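Local structure of dTDP-4-dehydrorhamnose reductase (Sulfolobus tokodaii, 2GGS) at residues 62-67 against 103-108; 148-153 against 202-207; 158-163 against 216-221. The protein binds NADPH and probably uses it to reduce dTDP-4-dehydrorhamnose to dTDP-rhamnose. All coordinates share one frame; numbering follows the deposited sequence.

Interaction 1 (62-67 against 103-108). With NDP (NADPH dihydro-nicotinamide-adenine-dinucleotide phosphate), chain C.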
loop_
_atom_site.group_PDB
_atom_site.type_symbol
_atom_site.label_atom_id
_atom_site.label_comp_id
_atom_site.label_asym_id
_atom_site.label_seq_id
_atom_site.Cartn_x
_atom_site.Cartn_y
_atom_site.Cartn_z
ATOM N N ILE A 62 10.180 7.607 -1.944
ATOM C CA ILE A 62 8.947 6.960 -1.473
ATOM C C ILE A 62 8.947 5.510 -1.980
ATOM O O ILE A 62 8.876 5.282 -3.207
ATOM C CB ILE A 62 7.689 7.692 -1.974
ATOM C CG1 ILE A 62 7.654 9.159 -1.507
ATOM C CG2 ILE A 62 6.428 6.990 -1.436
ATOM C CD1 ILE A 62 6.590 10.006 -2.259
ATOM N N ASN A 63 9.100 4.551 -1.052
ATOM C CA ASN A 63 9.187 3.127 -1.431
ATOM C C ASN A 63 7.807 2.483 -1.448
ATOM O O ASN A 63 7.319 2.029 -0.386
ATOM C CB ASN A 63 10.095 2.346 -0.482
ATOM C CG ASN A 63 10.258 0.916 -0.939
ATOM O OD1 ASN A 63 10.351 0.684 -2.149
ATOM N ND2 ASN A 63 10.224 -0.048 -0.006
ATOM N N ALA A 64 7.161 2.516 -2.622
ATOM C CA ALA A 64 5.848 1.885 -2.789
ATOM C C ALA A 64 5.945 0.545 -3.503
ATOM O O ALA A 64 4.950 -0.174 -3.651
ATOM C CB ALA A 64 4.874 2.812 -3.528
ATOM N N ALA A 65 7.147 0.175 -3.911
ATOM C CA ALA A 65 7.253 -1.127 -4.606
ATOM C C ALA A 65 7.061 -2.338 -3.676
ATOM O O ALA A 65 7.546 -2.341 -2.528
ATOM C CB ALA A 65 8.651 -1.226 -5.262
ATOM N N ALA A 66 6.417 -3.392 -4.174
ATOM C CA ALA A 66 6.154 -4.601 -3.353
ATOM C C ALA A 66 5.473 -5.668 -4.202
ATOM O O ALA A 66 4.850 -5.340 -5.198
ATOM C CB ALA A 66 5.257 -4.292 -2.165
ATOM N N MET A 67 5.590 -6.909 -3.756
ATOM C CA MET A 67 4.821 -8.047 -4.254
ATOM C C MET A 67 3.582 -8.104 -3.373
ATOM O O MET A 67 3.648 -8.526 -2.209
ATOM C CB MET A 67 5.647 -9.334 -4.114
ATOM C CG MET A 67 4.928 -10.576 -4.574
ATOM S SD MET A 67 6.077 -11.975 -4.393
ATOM C CE MET A 67 4.967 -13.329 -4.673
ATOM N N VAL A 103 10.693 7.445 2.851
ATOM C CA VAL A 103 9.281 7.206 3.224
ATOM C C VAL A 103 8.901 5.820 2.732
ATOM O O VAL A 103 8.905 5.572 1.510
ATOM C CB VAL A 103 8.310 8.265 2.581
ATOM C CG1 VAL A 103 6.841 7.949 2.962
ATOM C CG2 VAL A 103 8.717 9.684 2.990
ATOM N N HIS A 104 8.601 4.906 3.655
ATOM C CA HIS A 104 8.402 3.525 3.273
ATOM C C HIS A 104 6.916 3.180 3.491
ATOM O O HIS A 104 6.354 3.498 4.537
ATOM C CB HIS A 104 9.272 2.591 4.138
ATOM C CG HIS A 104 8.902 1.157 3.971
ATOM N ND1 HIS A 104 9.117 0.488 2.779
ATOM C CD2 HIS A 104 8.261 0.284 4.788
ATOM C CE1 HIS A 104 8.625 -0.731 2.873
ATOM N NE2 HIS A 104 8.120 -0.894 4.088
ATOM N N ILE A 105 6.305 2.508 2.523
ATOM C CA ILE A 105 4.877 2.195 2.642
ATOM C C ILE A 105 4.690 0.781 3.165
ATOM O O ILE A 105 5.315 -0.169 2.681
ATOM C CB ILE A 105 4.136 2.387 1.291
ATOM C CG1 ILE A 105 4.435 3.774 0.662
ATOM C CG2 ILE A 105 2.609 2.140 1.507
ATOM C CD1 ILE A 105 4.118 4.991 1.547
ATOM N N SER A 106 3.838 0.625 4.186
ATOM C CA SER A 106 3.602 -0.673 4.770
ATOM C C SER A 106 2.100 -1.004 4.831
ATOM O O SER A 106 1.280 -0.359 4.162
ATOM C CB SER A 106 4.298 -0.800 6.135
ATOM O OG SER A 106 4.297 -2.144 6.630
ATOM N N THR A 107 1.768 -2.043 5.587
ATOM C CA THR A 107 0.449 -2.698 5.465
ATOM C C THR A 107 -0.192 -3.049 6.809
ATOM O O THR A 107 0.484 -3.417 7.770
ATOM C CB THR A 107 0.543 -3.981 4.559
ATOM O OG1 THR A 107 -0.742 -4.624 4.469
ATOM C CG2 THR A 107 1.585 -4.974 5.112
ATOM N N ASP A 108 -1.528 -3.008 6.821
ATOM C CA ASP A 108 -2.340 -3.503 7.912
ATOM C C ASP A 108 -2.215 -5.015 8.142
ATOM O O ASP A 108 -2.505 -5.502 9.230
ATOM C CB ASP A 108 -3.816 -3.080 7.685
ATOM C CG ASP A 108 -4.435 -3.662 6.422
ATOM O OD1 ASP A 108 -3.718 -3.907 5.414
ATOM O OD2 ASP A 108 -5.676 -3.853 6.421
HETATM P PA NDP C . 0.742 -2.577 -6.809
HETATM O O1A NDP C . 0.654 -4.046 -6.814
HETATM O O2A NDP C . -0.275 -1.908 -7.654
HETATM O O5B NDP C . 2.168 -2.070 -7.261
HETATM C C5B NDP C . 3.335 -2.800 -6.927
HETATM C C4B NDP C . 4.482 -1.995 -7.481
HETATM O O4B NDP C . 5.691 -2.618 -7.039
HETATM C C3B NDP C . 4.480 -1.904 -8.998
HETATM O O3B NDP C . 4.843 -0.600 -9.366
HETATM C C2B NDP C . 5.597 -2.890 -9.364
HETATM O O2B NDP C . 6.180 -2.475 -10.562
HETATM C C1B NDP C . 6.531 -2.679 -8.181
HETATM N N9A NDP C . 7.465 -3.800 -8.036
HETATM C C8A NDP C . 7.173 -5.070 -7.642
HETATM N N7A NDP C . 8.324 -5.801 -7.668
HETATM C C5A NDP C . 9.315 -4.991 -8.077
HETATM C C6A NDP C . 10.681 -5.204 -8.299
HETATM N N6A NDP C . 11.207 -6.456 -8.196
HETATM N N1A NDP C . 11.409 -4.137 -8.752
HETATM C C2A NDP C . 10.873 -2.875 -8.976
HETATM N N3A NDP C . 9.528 -2.681 -8.770
HETATM C C4A NDP C . 8.784 -3.725 -8.337
HETATM O O3 NDP C . 0.690 -2.210 -5.229
HETATM P PN NDP C . -0.078 -0.955 -4.545
HETATM O O1N NDP C . 0.107 0.300 -5.239
HETATM O O2N NDP C . -1.430 -1.507 -4.298
HETATM O O5D NDP C . 0.667 -0.950 -3.129
HETATM C C5D NDP C . 1.574 0.096 -2.797
HETATM C C4D NDP C . 2.221 -0.136 -1.438
HETATM O O4D NDP C . 1.201 -0.183 -0.467
HETATM C C3D NDP C . 2.991 -1.448 -1.316
HETATM O O3D NDP C . 4.037 -1.153 -0.429
HETATM C C2D NDP C . 2.010 -2.389 -0.662
HETATM O O2D NDP C . 2.693 -3.430 0.015
HETATM C C1D NDP C . 1.301 -1.393 0.288
HETATM N N1N NDP C . -0.031 -1.885 0.658
HETATM C C2N NDP C . -0.856 -2.310 -0.348
HETATM C C3N NDP C . -2.191 -2.609 -0.115
HETATM C C7N NDP C . -3.041 -3.064 -1.257
HETATM O O7N NDP C . -4.319 -3.589 -0.984
HETATM N N7N NDP C . -2.578 -2.982 -2.503
HETATM C C4N NDP C . -2.778 -2.487 1.279
HETATM C C5N NDP C . -1.787 -2.046 2.330
HETATM C C6N NDP C . -0.468 -1.755 1.961
HETATM P P2B NDP C . 5.855 -3.226 -12.006
HETATM O O1X NDP C . 6.300 -2.209 -12.979
HETATM O O2X NDP C . 4.399 -3.540 -12.073
HETATM O O3X NDP C . 6.654 -4.551 -12.104
#

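Interaction 2 (148-153 against 202-207). With NDP (NADPH dihydro-nicotinamide-adenine-dinucleotide phosphate), chain C.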
loop_
_atom_site.group_PDB
_atom_site.type_symbol
_atom_site.label_atom_id
_atom_site.label_comp_id
_atom_site.label_asym_id
_atom_site.label_seq_id
_atom_site.Cartn_x
_atom_site.Cartn_y
_atom_site.Cartn_z
ATOM N N ILE A 148 7.577 5.448 8.221
ATOM C CA ILE A 148 6.849 4.247 7.773
ATOM C C ILE A 148 5.378 4.659 7.801
ATOM O O ILE A 148 4.859 5.110 8.838
ATOM C CB ILE A 148 7.063 3.020 8.687
ATOM C CG1 ILE A 148 8.492 2.465 8.525
ATOM C CG2 ILE A 148 6.012 1.927 8.402
ATOM C CD1 ILE A 148 8.947 1.627 9.705
ATOM N N ILE A 149 4.717 4.503 6.657
ATOM C CA ILE A 149 3.281 4.777 6.562
ATOM C C ILE A 149 2.558 3.451 6.403
ATOM O O ILE A 149 2.729 2.795 5.380
ATOM C CB ILE A 149 2.955 5.695 5.363
ATOM C CG1 ILE A 149 3.689 7.049 5.423
ATOM C CG2 ILE A 149 1.440 5.901 5.285
ATOM C CD1 ILE A 149 3.358 7.954 4.241
ATOM N N ARG A 150 1.761 3.044 7.405
ATOM C CA ARG A 150 0.991 1.800 7.241
ATOM C C ARG A 150 -0.372 2.171 6.659
ATOM O O ARG A 150 -1.008 3.123 7.093
ATOM C CB ARG A 150 0.774 1.075 8.550
ATOM C CG ARG A 150 2.061 0.686 9.279
ATOM C CD ARG A 150 1.785 -0.469 10.265
ATOM N NE ARG A 150 2.967 -0.886 11.021
ATOM C CZ ARG A 150 3.162 -0.605 12.315
ATOM N NH1 ARG A 150 2.263 0.116 13.007
ATOM N NH2 ARG A 150 4.260 -1.036 12.918
ATOM N N THR A 151 -0.821 1.383 5.699
ATOM C CA THR A 151 -2.120 1.650 5.049
ATOM C C THR A 151 -2.855 0.324 4.826
ATOM O O THR A 151 -2.317 -0.763 5.127
ATOM C CB THR A 151 -1.941 2.501 3.788
ATOM O OG1 THR A 151 -3.198 3.014 3.320
ATOM C CG2 THR A 151 -1.280 1.712 2.691
ATOM N N SER A 152 -4.068 0.415 4.301
ATOM C CA SER A 152 -4.965 -0.740 4.231
ATOM C C SER A 152 -5.748 -0.692 2.924
ATOM O O SER A 152 -6.289 0.346 2.577
ATOM C CB SER A 152 -5.929 -0.699 5.422
ATOM O OG SER A 152 -6.926 -1.688 5.327
ATOM N N GLY A 153 -5.838 -1.825 2.222
ATOM C CA GLY A 153 -6.840 -1.968 1.166
ATOM C C GLY A 153 -6.775 -0.908 0.086
ATOM O O GLY A 153 -7.795 -0.429 -0.400
ATOM N N THR A 202 8.626 11.876 10.729
ATOM C CA THR A 202 9.444 10.674 10.940
ATOM C C THR A 202 8.704 9.739 11.898
ATOM O O THR A 202 7.701 10.148 12.514
ATOM C CB THR A 202 10.887 10.995 11.453
ATOM O OG1 THR A 202 10.831 11.604 12.752
ATOM C CG2 THR A 202 11.639 11.925 10.499
ATOM N N GLY A 203 9.158 8.484 12.003
ATOM C CA GLY A 203 8.531 7.495 12.887
ATOM C C GLY A 203 7.594 6.560 12.136
ATOM O O GLY A 203 7.911 6.129 11.025
ATOM N N ILE A 204 6.458 6.233 12.744
ATOM C CA ILE A 204 5.437 5.417 12.074
ATOM C C ILE A 204 4.131 6.217 12.065
ATOM O O ILE A 204 3.864 6.963 13.003
ATOM C CB ILE A 204 5.217 4.078 12.798
ATOM C CG1 ILE A 204 6.552 3.346 12.957
ATOM C CG2 ILE A 204 4.201 3.206 12.033
ATOM C CD1 ILE A 204 6.475 2.101 13.776
ATOM N N ILE A 205 3.356 6.121 10.990
ATOM C CA ILE A 205 2.056 6.823 10.921
ATOM C C ILE A 205 1.079 5.948 10.156
ATOM O O ILE A 205 1.464 5.340 9.161
ATOM C CB ILE A 205 2.152 8.268 10.340
ATOM C CG1 ILE A 205 0.834 9.066 10.480
ATOM C CG2 ILE A 205 2.555 8.249 8.848
ATOM C CD1 ILE A 205 1.000 10.549 10.077
ATOM N N HIS A 206 -0.145 5.845 10.662
ATOM C CA HIS A 206 -1.216 5.113 9.964
ATOM C C HIS A 206 -2.023 6.055 9.118
ATOM O O HIS A 206 -2.548 7.065 9.625
ATOM C CB HIS A 206 -2.149 4.402 10.945
ATOM C CG HIS A 206 -1.518 3.228 11.617
ATOM N ND1 HIS A 206 -2.163 2.476 12.569
ATOM C CD2 HIS A 206 -0.279 2.683 11.475
ATOM C CE1 HIS A 206 -1.354 1.506 12.978
ATOM N NE2 HIS A 206 -0.223 1.587 12.296
ATOM N N VAL A 207 -2.160 5.746 7.834
ATOM C CA VAL A 207 -3.005 6.549 6.944
ATOM C C VAL A 207 -3.899 5.566 6.152
ATOM O O VAL A 207 -3.456 4.973 5.174
ATOM C CB VAL A 207 -2.188 7.457 5.969
ATOM C CG1 VAL A 207 -3.112 8.315 5.143
ATOM C CG2 VAL A 207 -1.174 8.345 6.708
HETATM P PA NDP C . 0.742 -2.577 -6.809
HETATM O O1A NDP C . 0.654 -4.046 -6.814
HETATM O O2A NDP C . -0.275 -1.908 -7.654
HETATM O O5B NDP C . 2.168 -2.070 -7.261
HETATM C C5B NDP C . 3.335 -2.800 -6.927
HETATM C C4B NDP C . 4.482 -1.995 -7.481
HETATM O O4B NDP C . 5.691 -2.618 -7.039
HETATM C C3B NDP C . 4.480 -1.904 -8.998
HETATM O O3B NDP C . 4.843 -0.600 -9.366
HETATM C C2B NDP C . 5.597 -2.890 -9.364
HETATM O O2B NDP C . 6.180 -2.475 -10.562
HETATM C C1B NDP C . 6.531 -2.679 -8.181
HETATM N N9A NDP C . 7.465 -3.800 -8.036
HETATM C C8A NDP C . 7.173 -5.070 -7.642
HETATM N N7A NDP C . 8.324 -5.801 -7.668
HETATM C C5A NDP C . 9.315 -4.991 -8.077
HETATM C C6A NDP C . 10.681 -5.204 -8.299
HETATM N N6A NDP C . 11.207 -6.456 -8.196
HETATM N N1A NDP C . 11.409 -4.137 -8.752
HETATM C C2A NDP C . 10.873 -2.875 -8.976
HETATM N N3A NDP C . 9.528 -2.681 -8.770
HETATM C C4A NDP C . 8.784 -3.725 -8.337
HETATM O O3 NDP C . 0.690 -2.210 -5.229
HETATM P PN NDP C . -0.078 -0.955 -4.545
HETATM O O1N NDP C . 0.107 0.300 -5.239
HETATM O O2N NDP C . -1.430 -1.507 -4.298
HETATM O O5D NDP C . 0.667 -0.950 -3.129
HETATM C C5D NDP C . 1.574 0.096 -2.797
HETATM C C4D NDP C . 2.221 -0.136 -1.438
HETATM O O4D NDP C . 1.201 -0.183 -0.467
HETATM C C3D NDP C . 2.991 -1.448 -1.316
HETATM O O3D NDP C . 4.037 -1.153 -0.429
HETATM C C2D NDP C . 2.010 -2.389 -0.662
HETATM O O2D NDP C . 2.693 -3.430 0.015
HETATM C C1D NDP C . 1.301 -1.393 0.288
HETATM N N1N NDP C . -0.031 -1.885 0.658
HETATM C C2N NDP C . -0.856 -2.310 -0.348
HETATM C C3N NDP C . -2.191 -2.609 -0.115
HETATM C C7N NDP C . -3.041 -3.064 -1.257
HETATM O O7N NDP C . -4.319 -3.589 -0.984
HETATM N N7N NDP C . -2.578 -2.982 -2.503
HETATM C C4N NDP C . -2.778 -2.487 1.279
HETATM C C5N NDP C . -1.787 -2.046 2.330
HETATM C C6N NDP C . -0.468 -1.755 1.961
HETATM P P2B NDP C . 5.855 -3.226 -12.006
HETATM O O1X NDP C . 6.300 -2.209 -12.979
HETATM O O2X NDP C . 4.399 -3.540 -12.073
HETATM O O3X NDP C . 6.654 -4.551 -12.104
#

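Interaction 3 (158-163 against 216-221). With NDP (NADPH dihydro-nicotinamide-adenine-dinucleotide phosphate), chain C.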
loop_
_atom_site.group_PDB
_atom_site.type_symbol
_atom_site.label_atom_id
_atom_site.label_comp_id
_atom_site.label_asym_id
_atom_site.label_seq_id
_atom_site.Cartn_x
_atom_site.Cartn_y
_atom_site.Cartn_z
ATOM N N LYS A 158 -7.180 -2.131 -9.213
ATOM C CA LYS A 158 -7.414 -3.444 -8.631
ATOM C C LYS A 158 -7.834 -3.294 -7.153
ATOM O O LYS A 158 -8.316 -2.233 -6.779
ATOM C CB LYS A 158 -6.221 -4.385 -8.842
ATOM C CG LYS A 158 -4.970 -3.924 -8.208
ATOM C CD LYS A 158 -3.828 -4.900 -8.472
ATOM C CE LYS A 158 -2.521 -4.420 -7.817
ATOM N NZ LYS A 158 -1.390 -5.422 -8.096
ATOM N N GLY A 159 -7.699 -4.347 -6.353
ATOM C CA GLY A 159 -8.170 -4.283 -4.960
ATOM C C GLY A 159 -9.618 -4.730 -4.964
ATOM O O GLY A 159 -10.213 -4.913 -6.019
ATOM N N PHE A 160 -10.172 -4.915 -3.781
ATOM C CA PHE A 160 -11.496 -5.529 -3.629
ATOM C C PHE A 160 -12.647 -4.780 -4.345
ATOM O O PHE A 160 -13.482 -5.446 -5.005
ATOM C CB PHE A 160 -11.777 -5.727 -2.132
ATOM C CG PHE A 160 -13.070 -6.430 -1.847
ATOM C CD1 PHE A 160 -13.263 -7.741 -2.253
ATOM C CD2 PHE A 160 -14.080 -5.785 -1.166
ATOM C CE1 PHE A 160 -14.477 -8.408 -1.981
ATOM C CE2 PHE A 160 -15.276 -6.453 -0.880
ATOM C CZ PHE A 160 -15.466 -7.746 -1.292
ATOM N N PRO A 161 -12.746 -3.429 -4.223
ATOM C CA PRO A 161 -13.901 -2.787 -4.873
ATOM C C PRO A 161 -13.997 -3.046 -6.365
ATOM O O PRO A 161 -15.099 -3.173 -6.890
ATOM C CB PRO A 161 -13.667 -1.303 -4.621
ATOM C CG PRO A 161 -12.923 -1.284 -3.295
ATOM C CD PRO A 161 -11.957 -2.420 -3.469
ATOM N N ILE A 162 -12.843 -3.151 -7.018
ATOM C CA ILE A 162 -12.810 -3.458 -8.440
ATOM C C ILE A 162 -13.252 -4.886 -8.743
ATOM O O ILE A 162 -14.057 -5.100 -9.671
ATOM C CB ILE A 162 -11.432 -3.090 -9.062
ATOM C CG1 ILE A 162 -11.497 -1.642 -9.523
ATOM C CG2 ILE A 162 -11.125 -3.982 -10.273
ATOM C CD1 ILE A 162 -12.371 -1.460 -10.783
ATOM N N TYR A 163 -12.752 -5.852 -7.976
ATOM C CA TYR A 163 -13.193 -7.237 -8.085
ATOM C C TYR A 163 -14.722 -7.304 -7.920
ATOM O O TYR A 163 -15.399 -7.961 -8.708
ATOM C CB TYR A 163 -12.506 -8.122 -7.053
ATOM C CG TYR A 163 -13.259 -9.381 -6.727
ATOM C CD1 TYR A 163 -13.249 -10.494 -7.598
ATOM C CD2 TYR A 163 -13.988 -9.471 -5.553
ATOM C CE1 TYR A 163 -13.964 -11.660 -7.282
ATOM C CE2 TYR A 163 -14.694 -10.613 -5.227
ATOM C CZ TYR A 163 -14.684 -11.709 -6.094
ATOM O OH TYR A 163 -15.415 -12.825 -5.709
ATOM N N GLU A 216 -20.288 -5.334 3.663
ATOM C CA GLU A 216 -21.000 -4.072 3.519
ATOM C C GLU A 216 -20.425 -3.331 2.314
ATOM O O GLU A 216 -21.165 -2.746 1.524
ATOM C CB GLU A 216 -20.944 -3.203 4.777
ATOM C CG GLU A 216 -21.666 -1.866 4.535
ATOM C CD GLU A 216 -21.566 -0.836 5.649
ATOM O OE1 GLU A 216 -20.643 -0.916 6.482
ATOM O OE2 GLU A 216 -22.425 0.103 5.643
ATOM N N LEU A 217 -19.093 -3.364 2.169
ATOM C CA LEU A 217 -18.465 -2.633 1.069
ATOM C C LEU A 217 -18.969 -3.121 -0.284
ATOM O O LEU A 217 -19.304 -2.316 -1.150
ATOM C CB LEU A 217 -16.932 -2.731 1.149
ATOM C CG LEU A 217 -16.125 -2.029 0.050
ATOM C CD1 LEU A 217 -16.531 -0.566 -0.074
ATOM C CD2 LEU A 217 -14.655 -2.129 0.366
ATOM N N ALA A 218 -19.058 -4.444 -0.428
ATOM C CA ALA A 218 -19.486 -5.070 -1.666
ATOM C C ALA A 218 -20.934 -4.675 -1.987
ATOM O O ALA A 218 -21.236 -4.318 -3.115
ATOM C CB ALA A 218 -19.340 -6.579 -1.558
ATOM N N LEU A 219 -21.792 -4.706 -0.966
ATOM C CA LEU A 219 -23.206 -4.355 -1.140
ATOM C C LEU A 219 -23.413 -2.861 -1.402
ATOM O O LEU A 219 -24.337 -2.497 -2.154
ATOM C CB LEU A 219 -24.041 -4.801 0.061
ATOM C CG LEU A 219 -24.271 -6.301 0.216
ATOM C CD1 LEU A 219 -25.045 -6.632 1.488
ATOM C CD2 LEU A 219 -25.004 -6.873 -0.986
ATOM N N LYS A 220 -22.580 -2.006 -0.791
ATOM C CA LYS A 220 -22.591 -0.571 -1.109
ATOM C C LYS A 220 -22.282 -0.380 -2.566
ATOM O O LYS A 220 -22.979 0.417 -3.220
ATOM C CB LYS A 220 -21.562 0.268 -0.329
ATOM C CG LYS A 220 -21.903 0.548 1.091
ATOM C CD LYS A 220 -20.867 1.510 1.665
ATOM C CE LYS A 220 -21.193 2.940 1.254
ATOM N NZ LYS A 220 -22.532 3.298 1.822
ATOM N N ILE A 221 -21.267 -1.080 -3.101
ATOM C CA ILE A 221 -20.974 -0.863 -4.507
ATOM C C ILE A 221 -22.046 -1.484 -5.419
ATOM O O ILE A 221 -22.391 -0.887 -6.434
ATOM C CB ILE A 221 -19.496 -1.115 -5.008
ATOM C CG1 ILE A 221 -19.407 -2.244 -6.023
ATOM C CG2 ILE A 221 -18.383 -1.057 -3.925
ATOM C CD1 ILE A 221 -18.162 -2.220 -6.781
HETATM P PA NDP C . 0.742 -2.577 -6.809
HETATM O O1A NDP C . 0.654 -4.046 -6.814
HETATM O O2A NDP C . -0.275 -1.908 -7.654
HETATM O O5B NDP C . 2.168 -2.070 -7.261
HETATM C C5B NDP C . 3.335 -2.800 -6.927
HETATM C C4B NDP C . 4.482 -1.995 -7.481
HETATM O O4B NDP C . 5.691 -2.618 -7.039
HETATM C C3B NDP C . 4.480 -1.904 -8.998
HETATM O O3B NDP C . 4.843 -0.600 -9.366
HETATM C C2B NDP C . 5.597 -2.890 -9.364
HETATM O O2B NDP C . 6.180 -2.475 -10.562
HETATM C C1B NDP C . 6.531 -2.679 -8.181
HETATM N N9A NDP C . 7.465 -3.800 -8.036
HETATM C C8A NDP C . 7.173 -5.070 -7.642
HETATM N N7A NDP C . 8.324 -5.801 -7.668
HETATM C C5A NDP C . 9.315 -4.991 -8.077
HETATM C C6A NDP C . 10.681 -5.204 -8.299
HETATM N N6A NDP C . 11.207 -6.456 -8.196
HETATM N N1A NDP C . 11.409 -4.137 -8.752
HETATM C C2A NDP C . 10.873 -2.875 -8.976
HETATM N N3A NDP C . 9.528 -2.681 -8.770
HETATM C C4A NDP C . 8.784 -3.725 -8.337
HETATM O O3 NDP C . 0.690 -2.210 -5.229
HETATM P PN NDP C . -0.078 -0.955 -4.545
HETATM O O1N NDP C . 0.107 0.300 -5.239
HETATM O O2N NDP C . -1.430 -1.507 -4.298
HETATM O O5D NDP C . 0.667 -0.950 -3.129
HETATM C C5D NDP C . 1.574 0.096 -2.797
HETATM C C4D NDP C . 2.221 -0.136 -1.438
HETATM O O4D NDP C . 1.201 -0.183 -0.467
HETATM C C3D NDP C . 2.991 -1.448 -1.316
HETATM O O3D NDP C . 4.037 -1.153 -0.429
HETATM C C2D NDP C . 2.010 -2.389 -0.662
HETATM O O2D NDP C . 2.693 -3.430 0.015
HETATM C C1D NDP C . 1.301 -1.393 0.288
HETATM N N1N NDP C . -0.031 -1.885 0.658
HETATM C C2N NDP C . -0.856 -2.310 -0.348
HETATM C C3N NDP C . -2.191 -2.609 -0.115
HETATM C C7N NDP C . -3.041 -3.064 -1.257
HETATM O O7N NDP C . -4.319 -3.589 -0.984
HETATM N N7N NDP C . -2.578 -2.982 -2.503
HETATM C C4N NDP C . -2.778 -2.487 1.279
HETATM C C5N NDP C . -1.787 -2.046 2.330
HETATM C C6N NDP C . -0.468 -1.755 1.961
HETATM P P2B NDP C . 5.855 -3.226 -12.006
HETATM O O1X NDP C . 6.300 -2.209 -12.979
HETATM O O2X NDP C . 4.399 -3.540 -12.073
HETATM O O3X NDP C . 6.654 -4.551 -12.104
#

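Interaction 1 (62-67 against 103-108)
Parallel strands 60-63 and 101-107 are neighbours in the Rossmann sheet, and Asn63 joins them through both backbone and side chain. Asn63 N donates to Val103 O at 2.8 Å, and Asn63 O accepts from Ile105 N at 3.1 Å, the usual parallel pattern in which one residue is bonded to two of its neighbour strand. A third bond runs from Asn63 ND2 to His104 ND1 at 3.0 Å. The amide nitrogen arrives at the edge of the imidazole, nearly in the ring plane, and the amide and ring planes are 28° apart. With CG anti to the backbone N (chi1 -176°), the amide lies alongside the histidine, while OD1 is held by Thr6 OG1. An asparagine suits this buried place because both of its polar ends find partners, which fixes its flip; ND1 accepting is consistent with a ring proton on NE2.

The opposite face is oily: Ile62 CG1 lies 4.2 Å from Val103 CB, and helix 186-199 packs over both residues. Past Asn63 the backbones part and NADPH enters. Ala66 N donates to the ribose oxygen O4B at 3.1 Å, where a small side chain leaves room for the cofactor, and Ile105 CG2 comes within 3.4 Å of O4D on the other ribose. A cofactor lying over the C-terminal ends of parallel strands is the hallmark of the Rossmann fold.

Interaction 2 (148-153 against 202-207)
Arg150 NH1 donates to His206 NE2 at 3.0 Å with an angle of 157° at the hydrogen. The bond lies close to both the ring and guanidinium planes, although these are 61° apart, so the groups meet edge to edge. Arg150 CG is anti to the carbonyl carbon (chi1 -59°), and the extended chain passes His206 to set one guanidinium face against Ile204 CG2, 3.8 Å from Arg150 NH1. Below, the strands pair in parallel: Arg150 N binds Ile205 O at 2.9 Å, and Val207 N binds Arg150 O at 3.0 Å. Thr151 OG1 also donates to Val207 O at 2.7 Å, in the carbonyl plane. On the other face Ile149 CG1 and Ile205 CG2 are 3.8 Å apart, branched residues suited to a helix-covered sheet.

In the next shell Glu138 forms a salt bridge with Arg150 NE, and Glu120 O also accepts from NH1. A leucine in place of Arg150 would probably leave Glu138 without its countercharge and His206 NE2 without its donor.

Further along 148-153, Thr151 O lies 3.1 Å from nicotinamide C5N and Gly153 N 3.3 Å from C4N. In the Rossmann sheet, edge strand 203-206 pairs with strand 147-151, which leads to the nicotinamide.

Interaction 3 (158-163 against 216-221)
Lys158 NZ donates to the NADPH phosphate oxygen O1A at 2.8 Å, just before the chain enters helix 160-169, whose first turn packs on helix 214-224 at the margin of this Rossmann-type reductase. The lysine's CG sits between the backbone N and the carbonyl carbon (chi1 62°), and beyond it the chain is fully extended, so the ammonium group spans the distance to the diphosphate. A long cationic side chain suits this task, and its charge would probably offset that of the phosphate.

Gly159 follows at the N-cap. Its positive phi of 89° would push a side chain against the preceding carbonyl, which calls for glycine, and its O receives weak bonds from Ile162 N and Tyr163 N that start the helix. Pro161 fits this first turn, where a backbone N need not donate within the helix.

The contact between the helices is apolar. The side chains of Phe160 and Leu217 run antiparallel past one another, and Leu217 CD2 meets the ring at its edge, 4.0 Å from CD2 of Phe160. Ala218 CB approaches the far end of the same ring, 4.1 Å from CZ of Phe160; a small residue here lets the aromatic come close to the helix. Tyr181, of strand 180-181, touches both Phe160 and Leu217, while Phe155 and Met271 touch Pro161. One turn on from Leu217, Ile221 also faces helix 160-169 and reaches Val164 and Tyr165. Leu217 CG stands anti to the backbone N (chi1 179°), carrying the branch toward the first turn of helix 160-169, where the same CD2 methyl that meets the phenylalanine ring edge also lies 4.1 Å from Pro161 CG.

Overall arrangement
From the N terminus, interaction 1 comes first: 62-67 leads through 35 mostly helical residues to 103-108, closing a beta-alpha-beta crossover. Interaction 2 opens only afterwards, so the two are in series, yet they meet in space, because strands 101-107 and 147-151 are neighbours and Ser106 N probably bonds to Ile149 O. Segment 158-163 follows soon after 148-153, inside the loop that 202-207 closes, but its partner 216-221 lies beyond that loop, so interactions 2 and 3 cross along the chain. Interactions 1 and 2 bind four strands of the central sheet; interaction 3, about 22 Å from interaction 1 between centres, joins two outlying helices. All three touch NADPH.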